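Local coordinates for protein glutathione S-transferase 1 (Ascaris suum, PDB 4Q5F) that conjugates reduced glutathione to a wide range of hydrophobic electrophiles as a sigma-class glutathione transferase, and can also act as a glutathione peroxidase, at residues A112-C117 with E135-A140; P116-L121 with A177-L182; K143-L148 with D185-H190; V171-L176 with K194-H199. All blocks are in the same frame, centred on the assembly; numbering follows the deposited sequence.

Contact 1 (A112-C117 with E135-A140); sequences AELRPC and EVAVPA. With GSH (glutathione), chain F.
Leu-114 and Ala-137 bring the backbones of 112-117 and 135-140 together, with their CA atoms 6.1 Å apart, and Glu-113 and Ala-140 pair next along at 6.5 Å. This is helix packing inside the all-helical C-terminal domain of the glutathione transferase fold. The last part of helix 94-114 and the short 3-10 turn that follows it meet helix 129-155. Ala-137 and Ala-140, both small, are consistent with the close approach. Leu-114 touches the second helix with one branch, CD2. This methyl comes within 3.9 Å of Ala-137 CA and also touches the methyl of Ala-140. From the neighbouring position, Glu-113 CB meets Ala-140 CB at 3.8 Å. The Glu-113 chain bends at chi2 (-100°), and its carboxylate has a weak hydrogen bond to His-144, one turn further along the second helix. Val-136 fills the other end. Its CG1, anti to the backbone N (chi1 -168°), sits 3.8 Å from Glu-113 O and packs on the sulfur of Cys-117. No hydrogen bond joins the two segments. Cys-117 is modified in this structure: its SG, 3.7 Å from Val-136 CG1, forms a mixed disulfide of 2.0 Å with SG2 of a glutathione molecule.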
loop_
_atom_site.group_PDB
_atom_site.type_symbol
_atom_site.label_atom_id
_atom_site.label_comp_id
_atom_site.label_asym_id
_atom_site.label_seq_id
_atom_site.Cartn_x
_atom_site.Cartn_y
_atom_site.Cartn_z
ATOM N N ALA B 112 7.709 -6.531 1.246
ATOM C CA ALA B 112 8.597 -5.500 1.772
ATOM C C ALA B 112 9.803 -6.117 2.484
ATOM O O ALA B 112 10.837 -5.470 2.647
ATOM C CB ALA B 112 7.839 -4.577 2.712
ATOM N N GLU B 113 9.663 -7.370 2.903
ATOM C CA GLU B 113 10.748 -8.085 3.564
ATOM C C GLU B 113 11.696 -8.661 2.519
ATOM O O GLU B 113 12.914 -8.573 2.655
ATOM C CB GLU B 113 10.199 -9.231 4.422
ATOM C CG GLU B 113 8.994 -8.884 5.297
ATOM C CD GLU B 113 9.365 -8.614 6.742
ATOM O OE1 GLU B 113 10.462 -8.070 6.987
ATOM O OE2 GLU B 113 8.554 -8.952 7.634
ATOM N N LEU B 114 11.120 -9.242 1.470
ATOM C CA LEU B 114 11.880 -10.004 0.483
ATOM C C LEU B 114 12.592 -9.140 -0.554
ATOM O O LEU B 114 13.782 -9.324 -0.810
ATOM C CB LEU B 114 10.950 -10.973 -0.249
ATOM C CG LEU B 114 10.290 -12.081 0.571
ATOM C CD1 LEU B 114 9.400 -12.917 -0.333
ATOM C CD2 LEU B 114 11.328 -12.955 1.254
ATOM N N ARG B 115 11.857 -8.209 -1.154
ATOM C CA ARG B 115 12.345 -7.465 -2.316
ATOM C C ARG B 115 13.697 -6.765 -2.117
ATOM O O ARG B 115 14.529 -6.779 -3.020
ATOM C CB ARG B 115 11.281 -6.472 -2.799
ATOM C CG ARG B 115 10.213 -7.128 -3.673
ATOM C CD ARG B 115 8.988 -6.250 -3.887
ATOM N NE ARG B 115 7.881 -7.026 -4.446
ATOM C CZ ARG B 115 6.646 -6.566 -4.624
ATOM N NH1 ARG B 115 6.337 -5.321 -4.289
ATOM N NH2 ARG B 115 5.714 -7.358 -5.138
ATOM N N PRO B 116 13.924 -6.159 -0.940
ATOM C CA PRO B 116 15.223 -5.513 -0.700
ATOM C C PRO B 116 16.413 -6.474 -0.770
ATOM O O PRO B 116 17.554 -6.022 -0.878
ATOM C CB PRO B 116 15.082 -4.964 0.724
ATOM C CG PRO B 116 13.624 -4.801 0.930
ATOM C CD PRO B 116 12.975 -5.909 0.158
ATOM N N CYS B 117 16.140 -7.776 -0.704
ATOM C CA CYS B 117 17.178 -8.805 -0.768
ATOM C C CYS B 117 17.118 -9.585 -2.075
ATOM O O CYS B 117 17.783 -10.611 -2.224
ATOM C CB CYS B 117 17.017 -9.791 0.386
ATOM S SG CYS B 117 17.110 -9.067 2.035
ATOM N N GLU B 135 18.394 -15.737 7.420
ATOM C CA GLU B 135 18.230 -14.573 8.291
ATOM C C GLU B 135 17.156 -13.579 7.836
ATOM O O GLU B 135 16.772 -12.697 8.606
ATOM C CB GLU B 135 19.570 -13.844 8.446
ATOM C CG GLU B 135 20.563 -14.554 9.363
ATOM C CD GLU B 135 20.122 -14.559 10.818
ATOM O OE1 GLU B 135 19.476 -13.583 11.254
ATOM O OE2 GLU B 135 20.420 -15.544 11.527
ATOM N N VAL B 136 16.676 -13.708 6.599
ATOM C CA VAL B 136 15.672 -12.777 6.073
ATOM C C VAL B 136 14.536 -13.460 5.313
ATOM O O VAL B 136 13.363 -13.184 5.571
ATOM C CB VAL B 136 16.296 -11.733 5.127
ATOM C CG1 VAL B 136 15.293 -10.619 4.840
ATOM C CG2 VAL B 136 17.568 -11.155 5.723
ATOM N N ALA B 137 14.876 -14.345 4.380
ATOM C CA ALA B 137 13.869 -14.953 3.514
ATOM C C ALA B 137 12.958 -15.946 4.238
ATOM O O ALA B 137 11.744 -15.747 4.281
ATOM C CB ALA B 137 14.523 -15.617 2.316
ATOM N N VAL B 138 13.598 -16.940 4.826
ATOM C CA VAL B 138 12.842 -18.032 5.443
ATOM C C VAL B 138 12.050 -17.596 6.686
ATOM O O VAL B 138 10.976 -18.137 6.936
ATOM C CB VAL B 138 13.690 -19.328 5.719
ATOM C CG1 VAL B 138 12.864 -20.369 6.473
ATOM C CG2 VAL B 138 14.300 -19.928 4.454
ATOM N N PRO B 139 12.540 -16.656 7.445
ATOM C CA PRO B 139 11.719 -16.158 8.554
ATOM C C PRO B 139 10.517 -15.357 8.052
ATOM O O PRO B 139 9.427 -15.466 8.616
ATOM C CB PRO B 139 12.682 -15.240 9.321
ATOM C CG PRO B 139 14.050 -15.612 8.856
ATOM C CD PRO B 139 13.860 -16.005 7.432
ATOM N N ALA B 140 10.723 -14.559 7.006
ATOM C CA ALA B 140 9.639 -13.792 6.396
ATOM C C ALA B 140 8.596 -14.745 5.828
ATOM O O ALA B 140 7.396 -14.590 6.058
ATOM C CB ALA B 140 10.185 -12.894 5.298
HETATM C CB2 GSH F . 18.730 -6.553 1.836
HETATM S SG2 GSH F . 18.981 -8.280 2.127
#

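Contact 2 (P116-L121 with A177-L182). With GSH (glutathione), chain F.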
loop_
_atom_site.group_PDB
_atom_site.type_symbol
_atom_site.label_atom_id
_atom_site.label_comp_id
_atom_site.label_asym_id
_atom_site.label_seq_id
_atom_site.Cartn_x
_atom_site.Cartn_y
_atom_site.Cartn_z
ATOM N N PRO B 116 13.924 -6.159 -0.940
ATOM C CA PRO B 116 15.223 -5.513 -0.700
ATOM C C PRO B 116 16.413 -6.474 -0.770
ATOM O O PRO B 116 17.554 -6.022 -0.878
ATOM C CB PRO B 116 15.082 -4.964 0.724
ATOM C CG PRO B 116 13.624 -4.801 0.930
ATOM C CD PRO B 116 12.975 -5.909 0.158
ATOM N N CYS B 117 16.140 -7.776 -0.704
ATOM C CA CYS B 117 17.178 -8.805 -0.768
ATOM C C CYS B 117 17.118 -9.585 -2.075
ATOM O O CYS B 117 17.783 -10.611 -2.224
ATOM C CB CYS B 117 17.017 -9.791 0.386
ATOM S SG CYS B 117 17.110 -9.067 2.035
ATOM N N PHE B 118 16.318 -9.102 -3.015
ATOM C CA PHE B 118 16.088 -9.812 -4.267
ATOM C C PHE B 118 17.361 -9.986 -5.093
ATOM O O PHE B 118 17.628 -11.068 -5.619
ATOM C CB PHE B 118 15.048 -9.072 -5.109
ATOM C CG PHE B 118 15.095 -9.431 -6.564
ATOM C CD1 PHE B 118 14.547 -10.619 -7.015
ATOM C CD2 PHE B 118 15.698 -8.586 -7.480
ATOM C CE1 PHE B 118 14.597 -10.954 -8.351
ATOM C CE2 PHE B 118 15.750 -8.918 -8.815
ATOM C CZ PHE B 118 15.199 -10.102 -9.249
ATOM N N ARG B 119 18.138 -8.916 -5.210
ATOM C CA ARG B 119 19.283 -8.904 -6.113
ATOM C C ARG B 119 20.436 -9.770 -5.617
ATOM O O ARG B 119 21.116 -10.417 -6.414
ATOM C CB ARG B 119 19.752 -7.469 -6.352
ATOM C CG ARG B 119 18.783 -6.657 -7.196
ATOM C CD ARG B 119 19.146 -5.184 -7.229
ATOM N NE ARG B 119 20.500 -4.955 -7.727
ATOM C CZ ARG B 119 20.863 -5.083 -8.998
ATOM N NH1 ARG B 119 19.978 -5.456 -9.913
ATOM N NH2 ARG B 119 22.118 -4.848 -9.357
ATOM N N VAL B 120 20.659 -9.782 -4.308
ATOM C CA VAL B 120 21.652 -10.676 -3.724
ATOM C C VAL B 120 21.221 -12.118 -3.980
ATOM O O VAL B 120 22.051 -12.987 -4.245
ATOM C CB VAL B 120 21.821 -10.424 -2.206
ATOM C CG1 VAL B 120 22.745 -11.458 -1.563
ATOM C CG2 VAL B 120 22.356 -9.021 -1.959
ATOM N N LEU B 121 19.917 -12.361 -3.919
ATOM C CA LEU B 121 19.381 -13.700 -4.132
ATOM C C LEU B 121 19.375 -14.078 -5.607
ATOM O O LEU B 121 19.558 -15.245 -5.951
ATOM C CB LEU B 121 17.969 -13.806 -3.551
ATOM C CG LEU B 121 17.887 -13.862 -2.024
ATOM C CD1 LEU B 121 16.437 -13.803 -1.570
ATOM C CD2 LEU B 121 18.562 -15.117 -1.482
ATOM N N ALA B 177 4.570 -17.154 -7.452
ATOM C CA ALA B 177 5.063 -18.118 -8.429
ATOM C C ALA B 177 6.493 -17.791 -8.838
ATOM O O ALA B 177 7.335 -18.680 -8.952
ATOM C CB ALA B 177 4.157 -18.134 -9.648
ATOM N N SER B 178 6.764 -16.508 -9.051
ATOM C CA SER B 178 8.091 -16.061 -9.456
ATOM C C SER B 178 9.104 -16.243 -8.329
ATOM O O SER B 178 10.230 -16.679 -8.562
ATOM C CB SER B 178 8.052 -14.594 -9.888
ATOM O OG SER B 178 7.200 -14.417 -11.005
ATOM N N TRP B 179 8.700 -15.906 -7.109
ATOM C CA TRP B 179 9.576 -16.044 -5.951
ATOM C C TRP B 179 9.918 -17.502 -5.680
ATOM O O TRP B 179 10.949 -17.805 -5.081
ATOM C CB TRP B 179 8.934 -15.418 -4.712
ATOM C CG TRP B 179 9.219 -13.963 -4.592
ATOM C CD1 TRP B 179 8.368 -12.933 -4.863
ATOM C CD2 TRP B 179 10.455 -13.367 -4.185
ATOM N NE1 TRP B 179 8.995 -11.732 -4.643
ATOM C CE2 TRP B 179 10.278 -11.971 -4.225
ATOM C CE3 TRP B 179 11.693 -13.880 -3.786
ATOM C CZ2 TRP B 179 11.293 -11.080 -3.883
ATOM C CZ3 TRP B 179 12.699 -12.994 -3.446
ATOM C CH2 TRP B 179 12.494 -11.610 -3.497
ATOM N N GLU B 180 9.047 -18.401 -6.124
ATOM C CA GLU B 180 9.287 -19.831 -5.983
ATOM C C GLU B 180 10.533 -20.237 -6.767
ATOM O O GLU B 180 11.144 -21.270 -6.492
ATOM C CB GLU B 180 8.076 -20.622 -6.481
ATOM C CG GLU B 180 8.033 -22.063 -5.999
ATOM C CD GLU B 180 6.847 -22.832 -6.550
ATOM O OE1 GLU B 180 5.911 -22.194 -7.076
ATOM O OE2 GLU B 180 6.853 -24.077 -6.457
ATOM N N SER B 181 10.909 -19.408 -7.739
ATOM C CA SER B 181 12.062 -19.680 -8.591
ATOM C C SER B 181 13.365 -19.183 -7.969
ATOM O O SER B 181 14.443 -19.682 -8.291
ATOM C CB SER B 181 11.861 -19.025 -9.960
ATOM O OG SER B 181 10.581 -19.330 -10.487
ATOM N N LEU B 182 13.264 -18.200 -7.078
ATOM C CA LEU B 182 14.434 -17.628 -6.414
ATOM C C LEU B 182 14.763 -18.370 -5.126
ATOM O O LEU B 182 15.902 -18.349 -4.657
ATOM C CB LEU B 182 14.184 -16.159 -6.075
ATOM C CG LEU B 182 14.296 -15.144 -7.208
ATOM C CD1 LEU B 182 13.338 -13.994 -6.961
ATOM C CD2 LEU B 182 15.726 -14.635 -7.323
HETATM C CB2 GSH F . 18.730 -6.553 1.836
HETATM S SG2 GSH F . 18.981 -8.280 2.127
#
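An apolar cluster of Phe-118, Leu-121, Trp-179 and Leu-182 joins short helix 118-122 to the C-terminal part of helix 167-182 in the helical domain of the transferase. The Phe-118 side chain is about 10 Å from that of Tyr-20, which lines the glutathione pocket. Leu-182 drives its CD1 methyl against the edge of the Phe-118 ring, in the ring plane, 3.6 Å from CE1. The same methyl lies 3.5 Å above the plane of the Trp-179 ring, offset toward its rim, so one branch of leucine touches both aromatics. Phe-118 CG is anti to the backbone N (chi1 160°), which carries the ring out along the Leu-182 side of the indole. The CH2 corner of Trp-179 then reaches Phe-118 CB at 3.9 Å. Leu-121 meets the indole at its edge, with CD1 4.3 Å from Trp-179 CZ3. The second branch of Leu-182, CD2, rests 4.1 Å from Leu-121 C. Further out, Tyr-218 makes an edge-to-face contact with Phe-118, and Met-111 and Leu-114 pack on Trp-179. Cys-117, the N-cap of helix 118-122, packs on Val-132, and Leu-121 on Val-132 and Leu-133 of helix 129-155. No hydrogen bond crosses this interface. Its cohesion therefore comes from burial of methyls against ring edges, with Leu-182 CD1 also over the indole face.

Contact 3 (K143-L148 with D185-H190)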
loop_
_atom_site.group_PDB
_atom_site.type_symbol
_atom_site.label_atom_id
_atom_site.label_comp_id
_atom_site.label_asym_id
_atom_site.label_seq_id
_atom_site.Cartn_x
_atom_site.Cartn_y
_atom_site.Cartn_z
ATOM N N LYS B 143 6.595 -16.440 8.578
ATOM C CA LYS B 143 5.623 -15.570 9.239
ATOM C C LYS B 143 4.403 -15.307 8.361
ATOM O O LYS B 143 3.268 -15.372 8.829
ATOM C CB LYS B 143 6.251 -14.230 9.629
ATOM C CG LYS B 143 5.344 -13.388 10.527
ATOM C CD LYS B 143 5.787 -11.937 10.636
ATOM C CE LYS B 143 5.166 -11.282 11.865
ATOM N NZ LYS B 143 5.173 -9.794 11.798
ATOM N N HIS B 144 4.643 -15.010 7.087
ATOM C CA HIS B 144 3.603 -14.449 6.228
ATOM C C HIS B 144 2.732 -15.474 5.505
ATOM O O HIS B 144 1.524 -15.273 5.370
ATOM C CB HIS B 144 4.228 -13.490 5.215
ATOM C CG HIS B 144 4.637 -12.179 5.810
ATOM N ND1 HIS B 144 3.744 -11.151 6.018
ATOM C CD2 HIS B 144 5.836 -11.735 6.251
ATOM C CE1 HIS B 144 4.381 -10.123 6.556
ATOM N NE2 HIS B 144 5.647 -10.452 6.709
ATOM N N LEU B 145 3.334 -16.561 5.034
ATOM C CA LEU B 145 2.582 -17.578 4.302
ATOM C C LEU B 145 1.419 -18.158 5.114
ATOM O O LEU B 145 0.316 -18.297 4.589
ATOM C CB LEU B 145 3.506 -18.699 3.815
ATOM C CG LEU B 145 4.527 -18.328 2.735
ATOM C CD1 LEU B 145 5.271 -19.571 2.275
ATOM C CD2 LEU B 145 3.880 -17.632 1.543
ATOM N N PRO B 146 1.656 -18.504 6.391
ATOM C CA PRO B 146 0.517 -18.972 7.190
ATOM C C PRO B 146 -0.615 -17.946 7.281
ATOM O O PRO B 146 -1.783 -18.329 7.344
ATOM C CB PRO B 146 1.121 -19.219 8.581
ATOM C CG PRO B 146 2.571 -18.878 8.487
ATOM C CD PRO B 146 2.943 -18.768 7.054
ATOM N N LEU B 147 -0.273 -16.662 7.282
ATOM C CA LEU B 147 -1.281 -15.607 7.364
ATOM C C LEU B 147 -2.079 -15.496 6.065
ATOM O O LEU B 147 -3.287 -15.264 6.092
ATOM C CB LEU B 147 -0.630 -14.264 7.710
ATOM C CG LEU B 147 0.119 -14.234 9.047
ATOM C CD1 LEU B 147 0.905 -12.943 9.204
ATOM C CD2 LEU B 147 -0.842 -14.417 10.214
ATOM N N LEU B 148 -1.406 -15.659 4.930
ATOM C CA LEU B 148 -2.090 -15.653 3.641
ATOM C C LEU B 148 -2.963 -16.895 3.499
ATOM O O LEU B 148 -4.069 -16.836 2.955
ATOM C CB LEU B 148 -1.081 -15.601 2.488
ATOM C CG LEU B 148 -0.210 -14.349 2.335
ATOM C CD1 LEU B 148 0.619 -14.451 1.063
ATOM C CD2 LEU B 148 -1.045 -13.078 2.325
ATOM N N ASP B 185 11.771 -24.490 -2.313
ATOM C CA ASP B 185 10.853 -24.926 -1.266
ATOM C C ASP B 185 10.196 -23.732 -0.571
ATOM O O ASP B 185 9.808 -23.810 0.596
ATOM C CB ASP B 185 11.581 -25.821 -0.257
ATOM C CG ASP B 185 12.323 -26.964 -0.924
ATOM O OD1 ASP B 185 11.669 -27.955 -1.317
ATOM O OD2 ASP B 185 13.562 -26.873 -1.052
ATOM N N PHE B 186 10.081 -22.633 -1.310
ATOM C CA PHE B 186 9.417 -21.416 -0.853
ATOM C C PHE B 186 7.977 -21.676 -0.414
ATOM O O PHE B 186 7.491 -21.070 0.539
ATOM C CB PHE B 186 9.440 -20.395 -1.993
ATOM C CG PHE B 186 8.728 -19.111 -1.690
ATOM C CD1 PHE B 186 9.275 -18.189 -0.814
ATOM C CD2 PHE B 186 7.527 -18.810 -2.309
ATOM C CE1 PHE B 186 8.626 -17.000 -0.545
ATOM C CE2 PHE B 186 6.873 -17.621 -2.046
ATOM C CZ PHE B 186 7.423 -16.714 -1.164
ATOM N N LEU B 187 7.297 -22.573 -1.121
ATOM C CA LEU B 187 5.908 -22.902 -0.818
ATOM C C LEU B 187 5.775 -24.259 -0.139
ATOM O O LEU B 187 4.674 -24.657 0.251
ATOM C CB LEU B 187 5.074 -22.889 -2.097
ATOM C CG LEU B 187 4.942 -21.530 -2.785
ATOM C CD1 LEU B 187 4.116 -21.674 -4.049
ATOM C CD2 LEU B 187 4.323 -20.493 -1.855
ATOM N N SER B 188 6.888 -24.971 -0.010
ATOM C CA SER B 188 6.889 -26.264 0.658
ATOM C C SER B 188 6.318 -26.136 2.067
ATOM O O SER B 188 6.827 -25.365 2.879
ATOM C CB SER B 188 8.305 -26.826 0.716
ATOM O OG SER B 188 8.772 -27.166 -0.578
ATOM N N GLY B 189 5.256 -26.891 2.339
ATOM C CA GLY B 189 4.577 -26.846 3.623
ATOM C C GLY B 189 3.225 -26.156 3.553
ATOM O O GLY B 189 2.455 -26.182 4.515
ATOM N N HIS B 190 2.938 -25.544 2.406
ATOM C CA HIS B 190 1.710 -24.775 2.204
ATOM C C HIS B 190 1.015 -25.164 0.907
ATOM O O HIS B 190 1.077 -24.428 -0.077
ATOM C CB HIS B 190 2.036 -23.285 2.143
ATOM C CG HIS B 190 2.726 -22.767 3.362
ATOM N ND1 HIS B 190 2.040 -22.283 4.458
ATOM C CD2 HIS B 190 4.039 -22.647 3.662
ATOM C CE1 HIS B 190 2.899 -21.895 5.376
ATOM N NE2 HIS B 190 4.125 -22.104 4.919
#
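Leu-145 and His-190 form the centre of this contact. Leu-145 CB sits over one face of the imidazole, 3.7 Å from the ring centroid of His-190 and 16° off the ring normal, a CH-pi interaction. His-190 CG lies anti to the carbonyl carbon (chi1 -58°), which turns this face to Leu-145. Leu-145 CD1 touches His-190 CD2 at 3.6 Å, and lies 3.2 Å from Phe-186 O and 4.3 Å from Leu-187 CD2. Next on the helix, Pro-146 brings its CD to 3.5 Å from His-190 CE1. The proline N has no hydrogen to give to the preceding turn, and helix 129-155 kinks there. Segment 185-190 lies in the loop between helices 167-182 and 191-201. A type II turn from Leu-187 to His-190 shapes its end, with Gly-189 at positive phi (108°). His-190 is then the N-cap of helix 191-201. From within the turn, Ser-188 OG donates back to Asp-185 OD1, which accepts with its anti lone pair. The Phe-186 side chain packs on Leu-176 and Trp-179 of helix 167-182. His-190 ND1 hydrogen-bonds to Glu-149 OE1, so helix 129-155 supplies both the apolar and the polar partner of the imidazole. Together they probably limit rotation of the ring, and the nearby carboxylate would probably favour a protonated histidine.

Contact 4 (V171-L176 with K194-H199); sequences VITDSL and KKYIEH
Thr-173 and Ile-197 mark the crossing of helices 167-182 and 191-201, with CA atoms 5.1 Å apart. The local axes come within 9.3 Å and run at 109° to each other. The threonine rotamer places both of its branches. OG1 lies between the backbone N and the carbonyl carbon (chi1 55°), the crowded position, and hydrogen-bonds back to Asp-169 O. The methyl is thereby turned outward to the second helix. Thr-173 CG2 stands over one face of Tyr-196, 3.8 Å from the ring centroid in a CH-pi contact, and nearest CE2 at 3.5 Å. Tyr-196 CG is anti to the backbone N (chi1 167°), which swings the ring under that methyl and carries its hydroxyl to Asp-169 OD1. Ile-172 meets the same ring at its edge, with CG2 near the plane. Ile-197 packs against the same threonine, its CG1 near Thr-173 CG2 and its CG2 3.8 Å from Thr-173 O. Its longer branch reaches along to Leu-176, where CD1 is 3.8 Å from Leu-176 CB. Behind the interface, Ser-175 OG folds back on its own helix to Val-171 O at 2.7 Å. That oxygen also accepts from Ser-175 N, the two donors coming from opposite faces of the carbonyl plane. Asp-169 lies in the first turn of helix 167-182, consistent with the acidic residue of the N-capping box found in glutathione transferases. The threonine and tyrosine hydroxyls are thus satisfied at the helix start, and the surface between the helices is left to aliphatic groups and the tyrosine ring.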
loop_
_atom_site.group_PDB
_atom_site.type_symbol
_atom_site.label_atom_id
_atom_site.label_comp_id
_atom_site.label_asym_id
_atom_site.label_seq_id
_atom_site.Cartn_x
_atom_site.Cartn_y
_atom_site.Cartn_z
ATOM N N VAL B 171 -2.288 -10.744 -9.019
ATOM C CA VAL B 171 -0.973 -10.184 -8.725
ATOM C C VAL B 171 -0.220 -11.032 -7.705
ATOM O O VAL B 171 0.977 -11.277 -7.853
ATOM C CB VAL B 171 -1.085 -8.736 -8.200
ATOM C CG1 VAL B 171 0.294 -8.167 -7.867
ATOM C CG2 VAL B 171 -1.780 -7.856 -9.227
ATOM N N ILE B 172 -0.926 -11.466 -6.665
ATOM C CA ILE B 172 -0.317 -12.249 -5.595
ATOM C C ILE B 172 0.265 -13.553 -6.131
ATOM O O ILE B 172 1.442 -13.844 -5.926
ATOM C CB ILE B 172 -1.341 -12.549 -4.472
ATOM C CG1 ILE B 172 -1.625 -11.276 -3.672
ATOM C CG2 ILE B 172 -0.829 -13.641 -3.525
ATOM C CD1 ILE B 172 -2.806 -11.382 -2.726
ATOM N N THR B 173 -0.563 -14.330 -6.819
ATOM C CA THR B 173 -0.159 -15.648 -7.294
ATOM C C THR B 173 0.989 -15.582 -8.300
ATOM O O THR B 173 1.843 -16.468 -8.330
ATOM C CB THR B 173 -1.338 -16.394 -7.934
ATOM O OG1 THR B 173 -1.917 -15.586 -8.966
ATOM C CG2 THR B 173 -2.391 -16.712 -6.885
ATOM N N ASP B 174 1.013 -14.540 -9.123
ATOM C CA ASP B 174 2.087 -14.381 -10.097
ATOM C C ASP B 174 3.404 -14.108 -9.386
ATOM O O ASP B 174 4.437 -14.687 -9.726
ATOM C CB ASP B 174 1.783 -13.242 -11.070
ATOM C CG ASP B 174 2.846 -13.095 -12.144
ATOM O OD1 ASP B 174 2.884 -13.940 -13.064
ATOM O OD2 ASP B 174 3.639 -12.134 -12.070
ATOM N N SER B 175 3.360 -13.224 -8.393
ATOM C CA SER B 175 4.552 -12.848 -7.644
ATOM C C SER B 175 5.083 -14.034 -6.843
ATOM O O SER B 175 6.281 -14.314 -6.860
ATOM C CB SER B 175 4.251 -11.678 -6.707
ATOM O OG SER B 175 3.587 -10.635 -7.396
ATOM N N LEU B 176 4.186 -14.723 -6.142
ATOM C CA LEU B 176 4.559 -15.908 -5.374
ATOM C C LEU B 176 5.178 -16.961 -6.285
ATOM O O LEU B 176 6.183 -17.581 -5.938
ATOM C CB LEU B 176 3.337 -16.498 -4.667
ATOM C CG LEU B 176 2.725 -15.690 -3.521
ATOM C CD1 LEU B 176 1.524 -16.427 -2.947
ATOM C CD2 LEU B 176 3.748 -15.408 -2.434
ATOM N N LYS B 194 -0.288 -23.548 -2.767
ATOM C CA LYS B 194 0.166 -24.178 -4.002
ATOM C C LYS B 194 -1.003 -24.444 -4.948
ATOM O O LYS B 194 -0.905 -24.193 -6.149
ATOM C CB LYS B 194 0.913 -25.478 -3.699
ATOM C CG LYS B 194 2.416 -25.298 -3.524
ATOM C CD LYS B 194 2.994 -26.204 -2.442
ATOM C CE LYS B 194 2.971 -27.669 -2.845
ATOM N NZ LYS B 194 3.691 -28.522 -1.854
ATOM N N LYS B 195 -2.107 -24.949 -4.406
ATOM C CA LYS B 195 -3.311 -25.177 -5.198
ATOM C C LYS B 195 -3.866 -23.848 -5.695
ATOM O O LYS B 195 -4.217 -23.701 -6.866
ATOM C CB LYS B 195 -4.380 -25.892 -4.366
ATOM C CG LYS B 195 -4.088 -27.355 -4.080
ATOM C CD LYS B 195 -5.332 -28.085 -3.576
ATOM C CE LYS B 195 -5.475 -27.971 -2.066
ATOM N NZ LYS B 195 -6.777 -28.479 -1.545
ATOM N N TYR B 196 -3.945 -22.890 -4.776
ATOM C CA TYR B 196 -4.437 -21.545 -5.056
ATOM C C TYR B 196 -3.694 -20.904 -6.226
ATOM O O TYR B 196 -4.306 -20.290 -7.101
ATOM C CB TYR B 196 -4.289 -20.705 -3.787
ATOM C CG TYR B 196 -4.449 -19.211 -3.948
ATOM C CD1 TYR B 196 -5.614 -18.663 -4.470
ATOM C CD2 TYR B 196 -3.446 -18.345 -3.534
ATOM C CE1 TYR B 196 -5.761 -17.295 -4.597
ATOM C CE2 TYR B 196 -3.585 -16.979 -3.656
ATOM C CZ TYR B 196 -4.744 -16.460 -4.186
ATOM O OH TYR B 196 -4.881 -15.099 -4.303
ATOM N N ILE B 197 -2.376 -21.062 -6.242
ATOM C CA ILE B 197 -1.550 -20.536 -7.324
ATOM C C ILE B 197 -1.769 -21.334 -8.607
ATOM O O ILE B 197 -1.794 -20.766 -9.697
ATOM C CB ILE B 197 -0.054 -20.555 -6.936
ATOM C CG1 ILE B 197 0.190 -19.605 -5.762
ATOM C CG2 ILE B 197 0.829 -20.145 -8.113
ATOM C CD1 ILE B 197 1.515 -19.815 -5.063
ATOM N N GLU B 198 -1.928 -22.647 -8.474
ATOM C CA GLU B 198 -2.173 -23.509 -9.626
ATOM C C GLU B 198 -3.496 -23.135 -10.288
ATOM O O GLU B 198 -3.593 -23.059 -11.512
ATOM C CB GLU B 198 -2.215 -24.976 -9.193
ATOM C CG GLU B 198 -2.220 -25.967 -10.347
ATOM C CD GLU B 198 -2.622 -27.365 -9.914
ATOM O OE1 GLU B 198 -3.821 -27.581 -9.635
ATOM O OE2 GLU B 198 -1.740 -28.248 -9.845
ATOM N N HIS B 199 -4.511 -22.900 -9.460
ATOM C CA HIS B 199 -5.853 -22.591 -9.940
ATOM C C HIS B 199 -5.887 -21.304 -10.763
ATOM O O HIS B 199 -6.269 -21.319 -11.933
ATOM C CB HIS B 199 -6.814 -22.471 -8.754
ATOM C CG HIS B 199 -8.234 -22.197 -9.146
ATOM N ND1 HIS B 199 -9.257 -23.081 -8.896
ATOM C CD2 HIS B 199 -8.797 -21.131 -9.768
ATOM C CE1 HIS B 199 -10.394 -22.576 -9.347
ATOM N NE2 HIS B 199 -10.141 -21.396 -9.880
#

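Overall arrangement
All four contacts lie in the helical C-terminal domain. Contacts 1 and 2 share Pro-116 and Cys-117, with centres 9 Å apart, and meet where Leu-114 CB lies 3.7 Å from Trp-179 CZ2. Both touch the glutathione linked to Cys-117. That molecule is distinct from the one in the pocket of Tyr-20 and Ser-76. The Phe-118 side chain is about 9 Å from another bound glutathione. Phe-186 of contact 3 packs on Trp-179 of contact 2 and on Leu-176 of contact 4. Contacts 3 and 4 touch where Leu-187 CD1 packs on Ile-197 CD1, 3.4 Å away. Contacts 1 and 4 do not touch. The Ile-172 side chain of contact 4 is about 12 Å from that of Ser-76.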